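Local coordinates for protein basic helix-loop-helix, putative, expressed (Oryza sativa subsp. japonica, PDB 5LW0) that binds ADP-ribose through its macrodomain, the part present here, and probably serves ADP-ribose recognition linked to DNA interstrand crosslink repair, at residues Arg36-Pro41 against Thr220-Asn225; Ile58-Val63 against Lys97-Ser102; Leu114-Gly119 against Gln181-Thr186; Val169-Pro174 against Ile188-Gly193. One frame throughout, in Å; residues are numbered along the deposited sequence.

Interaction 1: Arg36-Pro41 against Thr220-Asn225. With PO4 (phosphate ion), chain D.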
loop_
_atom_site.group_PDB
_atom_site.type_symbol
_atom_site.label_atom_id
_atom_site.label_comp_id
_atom_site.label_asym_id
_atom_site.label_seq_id
_atom_site.Cartn_x
_atom_site.Cartn_y
_atom_site.Cartn_z
ATOM N N ARG A 36 -2.854 -4.112 14.095
ATOM C CA ARG A 36 -3.283 -5.099 13.172
ATOM C C ARG A 36 -4.026 -4.492 11.980
ATOM O O ARG A 36 -4.770 -5.149 11.340
ATOM C CB ARG A 36 -4.195 -6.120 13.892
ATOM C CG ARG A 36 -3.441 -6.972 14.928
ATOM C CD ARG A 36 -4.339 -7.881 15.734
ATOM N NE ARG A 36 -5.243 -7.160 16.626
ATOM C CZ ARG A 36 -6.549 -7.011 16.464
ATOM N NH1 ARG A 36 -7.177 -7.509 15.412
ATOM N NH2 ARG A 36 -7.249 -6.316 17.369
ATOM N N THR A 37 -3.693 -3.233 11.674
ATOM C CA THR A 37 -4.271 -2.516 10.596
ATOM C C THR A 37 -3.185 -2.063 9.622
ATOM O O THR A 37 -2.179 -1.486 10.025
ATOM C CB THR A 37 -5.046 -1.254 11.062
ATOM O OG1 THR A 37 -6.068 -1.593 12.017
ATOM C CG2 THR A 37 -5.728 -0.572 9.861
ATOM N N LEU A 38 -3.432 -2.353 8.352
ATOM C CA LEU A 38 -2.601 -1.890 7.252
ATOM C C LEU A 38 -3.371 -0.871 6.429
ATOM O O LEU A 38 -4.476 -1.168 5.997
ATOM C CB LEU A 38 -2.274 -3.081 6.292
ATOM C CG LEU A 38 -1.580 -2.695 4.985
ATOM C CD1 LEU A 38 -0.183 -2.192 5.262
ATOM C CD2 LEU A 38 -1.546 -3.897 4.051
ATOM N N ALA A 39 -2.812 0.294 6.254
ATOM C CA ALA A 39 -3.333 1.263 5.265
ATOM C C ALA A 39 -2.465 1.155 4.028
ATOM O O ALA A 39 -1.209 1.188 4.117
ATOM C CB ALA A 39 -3.305 2.659 5.811
ATOM N N PHE A 40 -3.082 1.123 2.887
ATOM C CA PHE A 40 -2.363 1.053 1.653
ATOM C C PHE A 40 -3.006 1.933 0.610
ATOM O O PHE A 40 -4.249 2.066 0.553
ATOM C CB PHE A 40 -2.246 -0.411 1.124
ATOM C CG PHE A 40 -3.529 -1.037 0.798
ATOM C CD1 PHE A 40 -4.309 -1.558 1.787
ATOM C CD2 PHE A 40 -3.943 -1.201 -0.556
ATOM C CE1 PHE A 40 -5.522 -2.193 1.476
ATOM C CE2 PHE A 40 -5.126 -1.848 -0.883
ATOM C CZ PHE A 40 -5.914 -2.368 0.137
ATOM N N PRO A 41 -2.189 2.483 -0.307
ATOM C CA PRO A 41 -2.720 3.191 -1.449
ATOM C C PRO A 41 -2.910 2.257 -2.642
ATOM O O PRO A 41 -2.420 1.108 -2.623
ATOM C CB PRO A 41 -1.592 4.153 -1.760
ATOM C CG PRO A 41 -0.385 3.341 -1.509
ATOM C CD PRO A 41 -0.736 2.406 -0.351
ATOM N N THR A 220 -0.584 -9.431 -3.070
ATOM C CA THR A 220 -0.428 -10.647 -2.193
ATOM C C THR A 220 0.846 -10.568 -1.400
ATOM O O THR A 220 0.841 -10.838 -0.193
ATOM C CB THR A 220 -0.536 -11.896 -3.020
ATOM O OG1 THR A 220 -1.870 -11.921 -3.552
ATOM C CG2 THR A 220 -0.334 -13.156 -2.130
ATOM N N SER A 221 1.913 -10.029 -2.004
ATOM C CA SER A 221 3.172 -9.901 -1.347
ATOM C C SER A 221 3.062 -8.893 -0.163
ATOM O O SER A 221 3.576 -9.130 0.958
ATOM C CB SER A 221 4.261 -9.433 -2.345
ATOM O OG SER A 221 5.490 -9.245 -1.662
ATOM N N LEU A 222 2.440 -7.766 -0.437
ATOM C CA LEU A 222 2.133 -6.752 0.555
ATOM C C LEU A 222 1.383 -7.355 1.748
ATOM O O LEU A 222 1.802 -7.188 2.897
ATOM C CB LEU A 222 1.330 -5.649 -0.042
ATOM C CG LEU A 222 0.724 -4.627 0.894
ATOM C CD1 LEU A 222 1.791 -3.938 1.751
ATOM C CD2 LEU A 222 -0.128 -3.657 0.124
ATOM N N PHE A 223 0.297 -8.038 1.466
ATOM C CA PHE A 223 -0.553 -8.544 2.515
ATOM C C PHE A 223 0.115 -9.626 3.285
ATOM O O PHE A 223 -0.008 -9.690 4.513
ATOM C CB PHE A 223 -1.886 -8.999 1.976
ATOM C CG PHE A 223 -2.740 -7.889 1.337
ATOM C CD1 PHE A 223 -2.644 -6.563 1.685
ATOM C CD2 PHE A 223 -3.619 -8.221 0.317
ATOM C CE1 PHE A 223 -3.431 -5.624 1.113
ATOM C CE2 PHE A 223 -4.393 -7.265 -0.269
ATOM C CZ PHE A 223 -4.274 -5.976 0.084
ATOM N N GLU A 224 0.906 -10.447 2.614
ATOM C CA GLU A 224 1.682 -11.511 3.308
ATOM C C GLU A 224 2.781 -10.925 4.205
ATOM O O GLU A 224 3.000 -11.402 5.347
ATOM C CB GLU A 224 2.270 -12.515 2.323
ATOM C CG GLU A 224 1.266 -13.458 1.731
ATOM C CD GLU A 224 0.892 -14.602 2.673
ATOM O OE1 GLU A 224 1.678 -14.932 3.586
ATOM O OE2 GLU A 224 -0.149 -15.185 2.422
ATOM N N ASN A 225 3.468 -9.897 3.736
ATOM C CA ASN A 225 4.421 -9.180 4.603
ATOM C C ASN A 225 3.749 -8.568 5.796
ATOM O O ASN A 225 4.295 -8.567 6.867
ATOM C CB ASN A 225 5.181 -8.139 3.780
ATOM C CG ASN A 225 6.484 -8.678 3.260
ATOM O OD1 ASN A 225 7.305 -9.199 4.041
ATOM N ND2 ASN A 225 6.800 -8.356 2.005
HETATM P P PO4 D . -4.093 -14.792 -4.328
HETATM O O1 PO4 D . -5.061 -13.545 -4.497
HETATM O O2 PO4 D . -2.647 -14.313 -4.410
HETATM O O3 PO4 D . -4.461 -15.885 -5.404
HETATM O O4 PO4 D . -4.311 -15.408 -2.942
#
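The ring of Phe40 offers one face to the edge of the Phe223 ring, an edge-to-face stack with centroids 5.4 Å apart and planes at 75°. It sits in the core of the macrodomain's alpha/beta/alpha fold, where the inner strand 37-40 is packed against the long helix 208-230, the two short segments running in roughly opposite directions. Phe223 CE1 stands above the Phe40 plane near the rim, and Phe223 CZ lies 4.0 Å from Phe40 CZ. CG of Phe40 lies between backbone N and carbonyl carbon (chi1 63°), which sets the ring face against Phe223 and leaves CB beside Leu222. Leu38, two residues earlier on the same side of the strand, sends CD2 to the edge of the Phe223 ring, in its plane, so both strand residues meet one aromatic edge. Replacing Leu222 with alanine would probably leave a gap beside Leu38 CD2 and Phe40 CB and give the Phe40 side chain more room to shift. On the helix surface, Thr220 OG1 is hydrogen-bonded to O2 of a phosphate ion, probably from the crystallisation liquor, and to His216 O. In the core, Leu222 CG touches Leu38 CD2 and Leu222 CD2 touches Phe40 CB, each at 4.0 Å.

Interaction 2: Ile58-Val63 against Lys97-Ser102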
loop_
_atom_site.group_PDB
_atom_site.type_symbol
_atom_site.label_atom_id
_atom_site.label_comp_id
_atom_site.label_asym_id
_atom_site.label_seq_id
_atom_site.Cartn_x
_atom_site.Cartn_y
_atom_site.Cartn_z
ATOM N N ILE A 58 -8.690 -6.185 -9.202
ATOM C CA ILE A 58 -7.558 -6.898 -8.599
ATOM C C ILE A 58 -7.453 -6.630 -7.076
ATOM O O ILE A 58 -7.253 -7.563 -6.297
ATOM C CB ILE A 58 -6.259 -6.559 -9.328
ATOM C CG1 ILE A 58 -6.313 -7.209 -10.706
ATOM C CG2 ILE A 58 -5.014 -7.038 -8.571
ATOM C CD1 ILE A 58 -5.228 -6.760 -11.623
ATOM N N ILE A 59 -7.656 -5.369 -6.687
ATOM C CA ILE A 59 -7.641 -5.011 -5.244
ATOM C C ILE A 59 -8.662 -5.860 -4.488
ATOM O O ILE A 59 -8.366 -6.488 -3.454
ATOM C CB ILE A 59 -7.950 -3.495 -5.014
ATOM C CG1 ILE A 59 -6.776 -2.618 -5.457
ATOM C CG2 ILE A 59 -8.182 -3.222 -3.523
ATOM C CD1 ILE A 59 -7.108 -1.171 -5.675
ATOM N N VAL A 60 -9.885 -5.862 -4.964
ATOM C CA VAL A 60 -10.958 -6.540 -4.269
ATOM C C VAL A 60 -10.771 -8.047 -4.236
ATOM O O VAL A 60 -11.003 -8.707 -3.221
ATOM C CB VAL A 60 -12.337 -6.129 -4.834
ATOM C CG1 VAL A 60 -13.407 -7.017 -4.356
ATOM C CG2 VAL A 60 -12.648 -4.661 -4.508
ATOM N N ASP A 61 -10.272 -8.620 -5.318
ATOM C CA ASP A 61 -9.935 -10.052 -5.288
ATOM C C ASP A 61 -8.804 -10.389 -4.353
ATOM O O ASP A 61 -8.866 -11.383 -3.648
ATOM C CB ASP A 61 -9.644 -10.552 -6.684
ATOM C CG ASP A 61 -10.940 -10.688 -7.543
ATOM O OD1 ASP A 61 -12.092 -10.693 -6.988
ATOM O OD2 ASP A 61 -10.828 -10.731 -8.762
ATOM N N ALA A 62 -7.753 -9.560 -4.321
ATOM C CA ALA A 62 -6.596 -9.815 -3.425
ATOM C C ALA A 62 -7.005 -9.667 -1.946
ATOM O O ALA A 62 -6.570 -10.421 -1.083
ATOM C CB ALA A 62 -5.447 -8.843 -3.727
ATOM N N VAL A 63 -7.839 -8.682 -1.688
ATOM C CA VAL A 63 -8.354 -8.453 -0.317
ATOM C C VAL A 63 -9.233 -9.629 0.117
ATOM O O VAL A 63 -9.061 -10.175 1.204
ATOM C CB VAL A 63 -9.137 -7.125 -0.254
ATOM C CG1 VAL A 63 -9.969 -7.068 0.995
ATOM C CG2 VAL A 63 -8.160 -5.948 -0.345
ATOM N N LYS A 97 -19.080 -8.011 -3.970
ATOM C CA LYS A 97 -18.393 -9.223 -3.523
ATOM C C LYS A 97 -18.643 -9.552 -2.079
ATOM O O LYS A 97 -18.116 -10.545 -1.553
ATOM C CB LYS A 97 -16.889 -9.076 -3.730
ATOM C CG LYS A 97 -16.398 -9.373 -5.123
ATOM C CD LYS A 97 -15.016 -10.060 -5.087
ATOM C CE LYS A 97 -15.083 -11.524 -4.673
ATOM N NZ LYS A 97 -13.765 -12.182 -4.879
ATOM N N ASN A 98 -19.406 -8.722 -1.408
ATOM C CA ASN A 98 -19.708 -8.910 -0.045
ATOM C C ASN A 98 -18.508 -9.069 0.831
ATOM O O ASN A 98 -18.490 -9.884 1.725
ATOM C CB ASN A 98 -20.622 -10.110 0.117
ATOM C CG ASN A 98 -21.973 -9.699 0.465
ATOM O OD1 ASN A 98 -22.831 -9.560 -0.416
ATOM N ND2 ASN A 98 -22.159 -9.326 1.714
ATOM N N ILE A 99 -17.491 -8.264 0.591
ATOM C CA ILE A 99 -16.365 -8.233 1.505
ATOM C C ILE A 99 -16.785 -7.750 2.905
ATOM O O ILE A 99 -17.553 -6.798 3.044
ATOM C CB ILE A 99 -15.265 -7.342 0.925
ATOM C CG1 ILE A 99 -14.676 -8.056 -0.306
ATOM C CG2 ILE A 99 -14.191 -7.093 1.964
ATOM C CD1 ILE A 99 -13.592 -7.335 -0.965
ATOM N N ASN A 100 -16.270 -8.421 3.940
ATOM C CA ASN A 100 -16.566 -8.038 5.310
ATOM C C ASN A 100 -16.115 -6.609 5.614
ATOM O O ASN A 100 -14.948 -6.350 5.693
ATOM C CB ASN A 100 -15.895 -8.991 6.266
ATOM C CG ASN A 100 -16.269 -8.741 7.722
ATOM O OD1 ASN A 100 -16.460 -7.582 8.171
ATOM N ND2 ASN A 100 -16.360 -9.831 8.499
ATOM N N SER A 101 -17.075 -5.704 5.824
ATOM C CA SER A 101 -16.777 -4.289 5.921
ATOM C C SER A 101 -16.218 -3.836 7.280
ATOM O O SER A 101 -15.801 -2.699 7.412
ATOM C CB SER A 101 -18.064 -3.520 5.630
ATOM O OG SER A 101 -19.077 -4.045 6.506
ATOM N N SER A 102 -16.115 -4.725 8.264
ATOM C CA SER A 102 -15.283 -4.435 9.418
ATOM C C SER A 102 -13.826 -4.736 9.204
ATOM O O SER A 102 -13.005 -4.263 9.958
ATOM C CB SER A 102 -15.783 -5.173 10.664
ATOM O OG SER A 102 -15.500 -6.570 10.598
#
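Lys97 reaches over Val60 to the carboxylate of Asp61, and its chain can be followed atom by atom. CB and CG pass Val60 CG1, the lysine and valine side chains running in opposing senses. The torsion chi2 (-144°) then sets CD beside the valine, 3.5 Å from Val60 CG1, where it also begins to approach Asp61 OD1. A bend at chi3 (75°) swings the rest of the chain toward the aspartate: CE passes Asp61 OD1 at 3.9 Å, and NZ finishes 3.1 Å from Asp61 OD1 in a salt bridge. NZ approaches OD1 on the anti side, 30° out of the carboxylate plane.

The segment 97-102 is the turn that leaves helix 85-96 for the edge strand 104-108 of the macrodomain sheet; a Schellman motif ends the helix, with Asn98 at positive phi. Beyond it, Ile99 points back to helix 52-69. Its CD1 lies 3.4 Å from Val60 CG1, closer than two methyls normally sit, and 4.1 Å from Val63 CG1. Phe104 of the following strand packs on both Ile99 and Val63. Farther along, Asn100 OD1 accepts from Ser102 N at 2.9 Å, in the carbonyl plane, which makes an Asx turn; Ser102 OG donates to the same oxygen at 2.8 Å, tilted from that plane.

Interaction 3: Leu114-Gly119 against Gln181-Thr186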
loop_
_atom_site.group_PDB
_atom_site.type_symbol
_atom_site.label_atom_id
_atom_site.label_comp_id
_atom_site.label_asym_id
_atom_site.label_seq_id
_atom_site.Cartn_x
_atom_site.Cartn_y
_atom_site.Cartn_z
ATOM N N LEU A 114 -2.757 9.776 8.900
ATOM C CA LEU A 114 -3.964 9.101 9.212
ATOM C C LEU A 114 -4.468 9.362 10.654
ATOM O O LEU A 114 -5.646 9.413 10.847
ATOM C CB LEU A 114 -3.813 7.582 8.985
ATOM C CG LEU A 114 -3.726 7.266 7.517
ATOM C CD1 LEU A 114 -3.277 5.813 7.324
ATOM C CD2 LEU A 114 -5.001 7.576 6.787
ATOM N N GLN A 115 -3.578 9.358 11.637
ATOM C CA GLN A 115 -3.989 9.573 13.041
ATOM C C GLN A 115 -4.294 11.049 13.275
ATOM O O GLN A 115 -5.399 11.401 13.744
ATOM C CB GLN A 115 -2.933 9.095 13.998
ATOM C CG GLN A 115 -3.292 9.370 15.459
ATOM C CD GLN A 115 -2.368 8.654 16.414
ATOM O OE1 GLN A 115 -1.141 8.847 16.387
ATOM N NE2 GLN A 115 -2.939 7.840 17.282
ATOM N N SER A 116 -3.394 11.911 12.828
ATOM C CA SER A 116 -3.508 13.365 13.160
ATOM C C SER A 116 -4.660 14.051 12.418
ATOM O O SER A 116 -5.482 14.769 13.057
ATOM C CB SER A 116 -2.177 14.102 12.899
ATOM O OG SER A 116 -1.804 14.033 11.526
ATOM N N LYS A 117 -4.789 13.800 11.116
ATOM C CA LYS A 117 -5.888 14.389 10.324
ATOM C C LYS A 117 -7.068 13.463 10.076
ATOM O O LYS A 117 -8.171 13.907 9.857
ATOM C CB LYS A 117 -5.341 14.905 8.990
ATOM C CG LYS A 117 -4.225 15.925 9.154
ATOM C CD LYS A 117 -4.767 17.279 9.559
ATOM C CE LYS A 117 -3.694 18.353 9.395
ATOM N NZ LYS A 117 -4.163 19.676 9.904
ATOM N N GLY A 118 -6.792 12.184 9.935
ATOM C CA GLY A 118 -7.837 11.231 9.732
ATOM C C GLY A 118 -8.562 10.741 10.971
ATOM O O GLY A 118 -9.655 10.240 10.877
ATOM N N GLY A 119 -7.903 10.779 12.136
ATOM C CA GLY A 119 -8.483 10.231 13.310
ATOM C C GLY A 119 -8.486 8.712 13.354
ATOM O O GLY A 119 -9.262 8.110 14.068
ATOM N N GLN A 181 6.383 9.170 15.642
ATOM C CA GLN A 181 5.975 10.021 16.758
ATOM C C GLN A 181 4.589 10.613 16.580
ATOM O O GLN A 181 3.809 10.622 17.513
ATOM C CB GLN A 181 7.003 11.122 16.974
ATOM C CG GLN A 181 8.334 10.588 17.484
ATOM C CD GLN A 181 9.479 11.576 17.335
ATOM O OE1 GLN A 181 10.611 11.303 17.764
ATOM N NE2 GLN A 181 9.215 12.705 16.692
ATOM N N ARG A 182 4.275 11.076 15.384
ATOM C CA ARG A 182 3.014 11.805 15.135
ATOM C C ARG A 182 1.881 10.901 14.770
ATOM O O ARG A 182 0.724 11.194 15.068
ATOM C CB ARG A 182 3.172 12.828 14.018
ATOM C CG ARG A 182 4.115 13.956 14.322
ATOM C CD ARG A 182 4.112 14.987 13.190
ATOM N NE ARG A 182 5.453 15.508 12.938
ATOM C CZ ARG A 182 6.133 16.299 13.772
ATOM N NH1 ARG A 182 5.605 16.680 14.938
ATOM N NH2 ARG A 182 7.353 16.714 13.439
ATOM N N GLU A 183 2.187 9.798 14.067
ATOM C CA GLU A 183 1.108 8.976 13.508
ATOM C C GLU A 183 1.080 7.533 14.012
ATOM O O GLU A 183 0.134 6.799 13.681
ATOM C CB GLU A 183 1.179 8.974 11.988
ATOM C CG GLU A 183 1.272 10.357 11.357
ATOM C CD GLU A 183 0.052 11.254 11.603
ATOM O OE1 GLU A 183 -1.069 10.738 11.828
ATOM O OE2 GLU A 183 0.228 12.497 11.497
ATOM N N GLY A 184 2.069 7.122 14.806
ATOM C CA GLY A 184 2.082 5.796 15.389
ATOM C C GLY A 184 2.558 4.692 14.424
ATOM O O GLY A 184 2.471 3.518 14.758
ATOM N N VAL A 185 3.092 5.091 13.285
ATOM C CA VAL A 185 3.530 4.123 12.255
ATOM C C VAL A 185 4.799 3.411 12.794
ATOM O O VAL A 185 5.807 4.065 13.202
ATOM C CB VAL A 185 3.818 4.795 10.950
ATOM C CG1 VAL A 185 4.434 3.833 9.940
ATOM C CG2 VAL A 185 2.580 5.454 10.366
ATOM N N THR A 186 4.763 2.084 12.759
ATOM C CA THR A 186 5.867 1.243 13.228
ATOM C C THR A 186 6.591 0.503 12.065
ATOM O O THR A 186 7.717 0.052 12.231
ATOM C CB THR A 186 5.378 0.188 14.224
ATOM O OG1 THR A 186 4.427 -0.678 13.587
ATOM C CG2 THR A 186 4.789 0.801 15.466
#
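Glu183 turns its carboxylate onto the backbone and side chain of Ser116, joining the end of helix 178-183 to the loop between strands 104-108 and 124-128 of the macrodomain. Residues 114-118 coil like a helical turn but lack its full bonding, and the carboxylate takes the N-H of Ser116 and, weakly, that of Gln115. The Glu183 chain leaves with CG anti to its carbonyl carbon (chi1 -51°) and bends again at chi2 (-63°), a folded shape that carries CD across to the loop. OE1 takes Ser116 N at 2.8 Å on its syn lone pair, with a fairly straight bond; the weak bond from Gln115 N to Glu183 OE1 is 2.9 Å long. OG of Ser116 stands between its backbone N and carbonyl carbon (chi1 62°), beside the N-H of its own residue, so that both reach one carboxylate and limit its rotation.

The extended Gln115 chain runs alongside the backbone at Glu183, and its CB lies 3.3 Å from Glu183 OE1. The helix then breaks at Gly184, which has positive phi; the carbonyl of Gly184 accepts from Arg121. With an alanine in place of Glu183, the Ser116 hydroxyl and the two loop N-H groups would probably be left without their carboxylate. The side-chain bond, from Ser116 OG to the syn lone pair of Glu183 OE2, measures 2.5 Å.

Interaction 4: Val169-Pro174 against Ile188-Gly193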
loop_
_atom_site.group_PDB
_atom_site.type_symbol
_atom_site.label_atom_id
_atom_site.label_comp_id
_atom_site.label_asym_id
_atom_site.label_seq_id
_atom_site.Cartn_x
_atom_site.Cartn_y
_atom_site.Cartn_z
ATOM N N VAL A 169 8.839 -5.296 0.443
ATOM C CA VAL A 169 9.744 -5.489 1.579
ATOM C C VAL A 169 9.292 -4.651 2.768
ATOM O O VAL A 169 8.948 -3.517 2.617
ATOM C CB VAL A 169 11.223 -5.173 1.208
ATOM C CG1 VAL A 169 11.402 -3.774 0.769
ATOM C CG2 VAL A 169 12.157 -5.500 2.378
ATOM N N ALA A 170 9.239 -5.294 3.939
ATOM C CA ALA A 170 8.815 -4.677 5.165
ATOM C C ALA A 170 9.970 -4.083 5.840
ATOM O O ALA A 170 11.014 -4.735 6.017
ATOM C CB ALA A 170 8.160 -5.696 6.087
ATOM N N VAL A 171 9.798 -2.836 6.254
ATOM C CA VAL A 171 10.897 -2.102 6.929
ATOM C C VAL A 171 10.389 -1.582 8.244
ATOM O O VAL A 171 9.428 -0.803 8.275
ATOM C CB VAL A 171 11.360 -0.932 6.054
ATOM C CG1 VAL A 171 12.481 -0.138 6.755
ATOM C CG2 VAL A 171 11.832 -1.437 4.677
ATOM N N PRO A 172 11.081 -1.904 9.361
ATOM C CA PRO A 172 10.664 -1.278 10.612
ATOM C C PRO A 172 11.087 0.162 10.667
ATOM O O PRO A 172 12.187 0.494 10.243
ATOM C CB PRO A 172 11.397 -2.080 11.701
ATOM C CG PRO A 172 12.105 -3.152 11.017
ATOM C CD PRO A 172 12.144 -2.880 9.547
ATOM N N LEU A 173 10.175 1.028 11.094
ATOM C CA LEU A 173 10.415 2.472 11.098
ATOM C C LEU A 173 10.920 2.881 12.499
ATOM O O LEU A 173 10.207 2.687 13.463
ATOM C CB LEU A 173 9.109 3.231 10.804
ATOM C CG LEU A 173 9.240 4.741 10.739
ATOM C CD1 LEU A 173 10.155 5.208 9.630
ATOM C CD2 LEU A 173 7.902 5.432 10.621
ATOM N N PRO A 174 12.165 3.407 12.585
ATOM C CA PRO A 174 12.687 3.801 13.893
ATOM C C PRO A 174 11.780 4.736 14.636
ATOM O O PRO A 174 11.133 5.598 14.035
ATOM C CB PRO A 174 13.996 4.493 13.530
ATOM C CG PRO A 174 14.417 3.822 12.277
ATOM C CD PRO A 174 13.125 3.637 11.528
ATOM N N ILE A 188 6.833 0.322 7.486
ATOM C CA ILE A 188 6.454 0.684 6.138
ATOM C C ILE A 188 6.762 -0.499 5.240
ATOM O O ILE A 188 7.830 -1.062 5.326
ATOM C CB ILE A 188 7.245 1.935 5.686
ATOM C CG1 ILE A 188 6.738 3.159 6.542
ATOM C CG2 ILE A 188 7.102 2.153 4.193
ATOM C CD1 ILE A 188 7.557 4.356 6.396
ATOM N N ILE A 189 5.834 -0.860 4.396
ATOM C CA ILE A 189 6.071 -1.905 3.441
ATOM C C ILE A 189 6.151 -1.287 2.070
ATOM O O ILE A 189 5.137 -0.851 1.534
ATOM C CB ILE A 189 4.950 -3.016 3.491
ATOM C CG1 ILE A 189 4.780 -3.545 4.906
ATOM C CG2 ILE A 189 5.296 -4.094 2.489
ATOM C CD1 ILE A 189 3.603 -4.507 5.084
ATOM N N HIS A 190 7.364 -1.287 1.474
ATOM C CA HIS A 190 7.554 -0.816 0.132
ATOM C C HIS A 190 7.046 -1.896 -0.827
ATOM O O HIS A 190 7.479 -3.028 -0.737
ATOM C CB HIS A 190 9.018 -0.598 -0.151
ATOM C CG HIS A 190 9.677 0.411 0.739
ATOM N ND1 HIS A 190 9.343 1.747 0.727
ATOM C CD2 HIS A 190 10.712 0.294 1.586
ATOM C CE1 HIS A 190 10.151 2.411 1.545
ATOM N NE2 HIS A 190 10.974 1.546 2.103
ATOM N N VAL A 191 6.249 -1.505 -1.819
ATOM C CA VAL A 191 5.672 -2.417 -2.806
ATOM C C VAL A 191 5.987 -1.887 -4.197
ATOM O O VAL A 191 5.843 -0.659 -4.425
ATOM C CB VAL A 191 4.150 -2.432 -2.690
ATOM C CG1 VAL A 191 3.624 -3.486 -3.615
ATOM C CG2 VAL A 191 3.716 -2.678 -1.268
ATOM N N LEU A 192 6.415 -2.736 -5.102
ATOM C CA LEU A 192 6.657 -2.299 -6.498
ATOM C C LEU A 192 5.582 -2.934 -7.367
ATOM O O LEU A 192 5.560 -4.165 -7.565
ATOM C CB LEU A 192 8.032 -2.701 -6.984
ATOM C CG LEU A 192 8.348 -2.200 -8.419
ATOM C CD1 LEU A 192 8.334 -0.703 -8.483
ATOM C CD2 LEU A 192 9.672 -2.766 -8.864
ATOM N N GLY A 193 4.714 -2.104 -7.942
ATOM C CA GLY A 193 3.724 -2.620 -8.824
ATOM C C GLY A 193 4.208 -2.653 -10.278
ATOM O O GLY A 193 5.254 -2.129 -10.547
#
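Val171 and Ile188 form a hydrogen-bonded antiparallel pair, with Val171 N to Ile188 O at 2.8 Å and Ile188 N to Val171 O at 2.9 Å. Two residues along, Val169 and His190 repeat the pattern, and Ala170 faces Ile189 as the non-hydrogen-bonded pair between them. The Val169 carbonyl also receives a CA-H...O contact from Ile189 CA at 3.4 Å.

The tighter side-chain packing lies on the face of the sheet that holds Val169, Val171, Ile188 and His190. Val171 CG2 comes within 3.7 Å of His190 CD2, approaching the ring obliquely. Val169 CG1 lies at the ring edge, 4.1 Å from His190 CB, and Ile188 CG2 sits over one face, toward the rim. With CG anti to its carbonyl carbon (chi1 -60°), His190 has its ring beside these aliphatic groups, while its nitrogens are bonded outside the pair: NE2 to Thr156 and ND1 to Asn127. Leu173 CD1 adds a looser contact with Ile188 CD1 at 4.2 Å.

On the other face contact is sparser, Ala170 CB touching Ile189 CG1 at 4.2 Å, although Ile189 is itself buried. The solvent side runs along the outer strand, at Val169, Ala170 and Pro172.

Strand 167-172 is outermost at this end of the mixed macrodomain sheet. Strand 187-192 lies between it and strand 124-128, with helix 150-159 packed on the Val171 and Ile188 face and helix 208-230 on the Ile189 face.

Interactions 1 and 4 reach the same sheet, and interaction 4 packs on helix 208-230, which supplies segment 220-225 of interaction 1: Leu222 CD1 lies 3.6 Å from Ile189 CG2. Helix 52-69 continues the core into interaction 2, with Phe223 CZ 3.9 Å from Val63 CG2. Interaction 3 borders interaction 1 where Leu114 CD1 meets Ala39 CB at 3.5 Å, and meets interaction 4 through Thr186 O and Leu173 N, a probable hydrogen bond of 2.9 Å. Interactions 2 and 4 lie on opposite sides of the chain's centre, their own centres 22 Å apart. Bound ADP-ribose touches Pro41 in interaction 1; the side chains of Leu114 and His190 are about 7 and 9 Å from it, and Val60 about 14 Å.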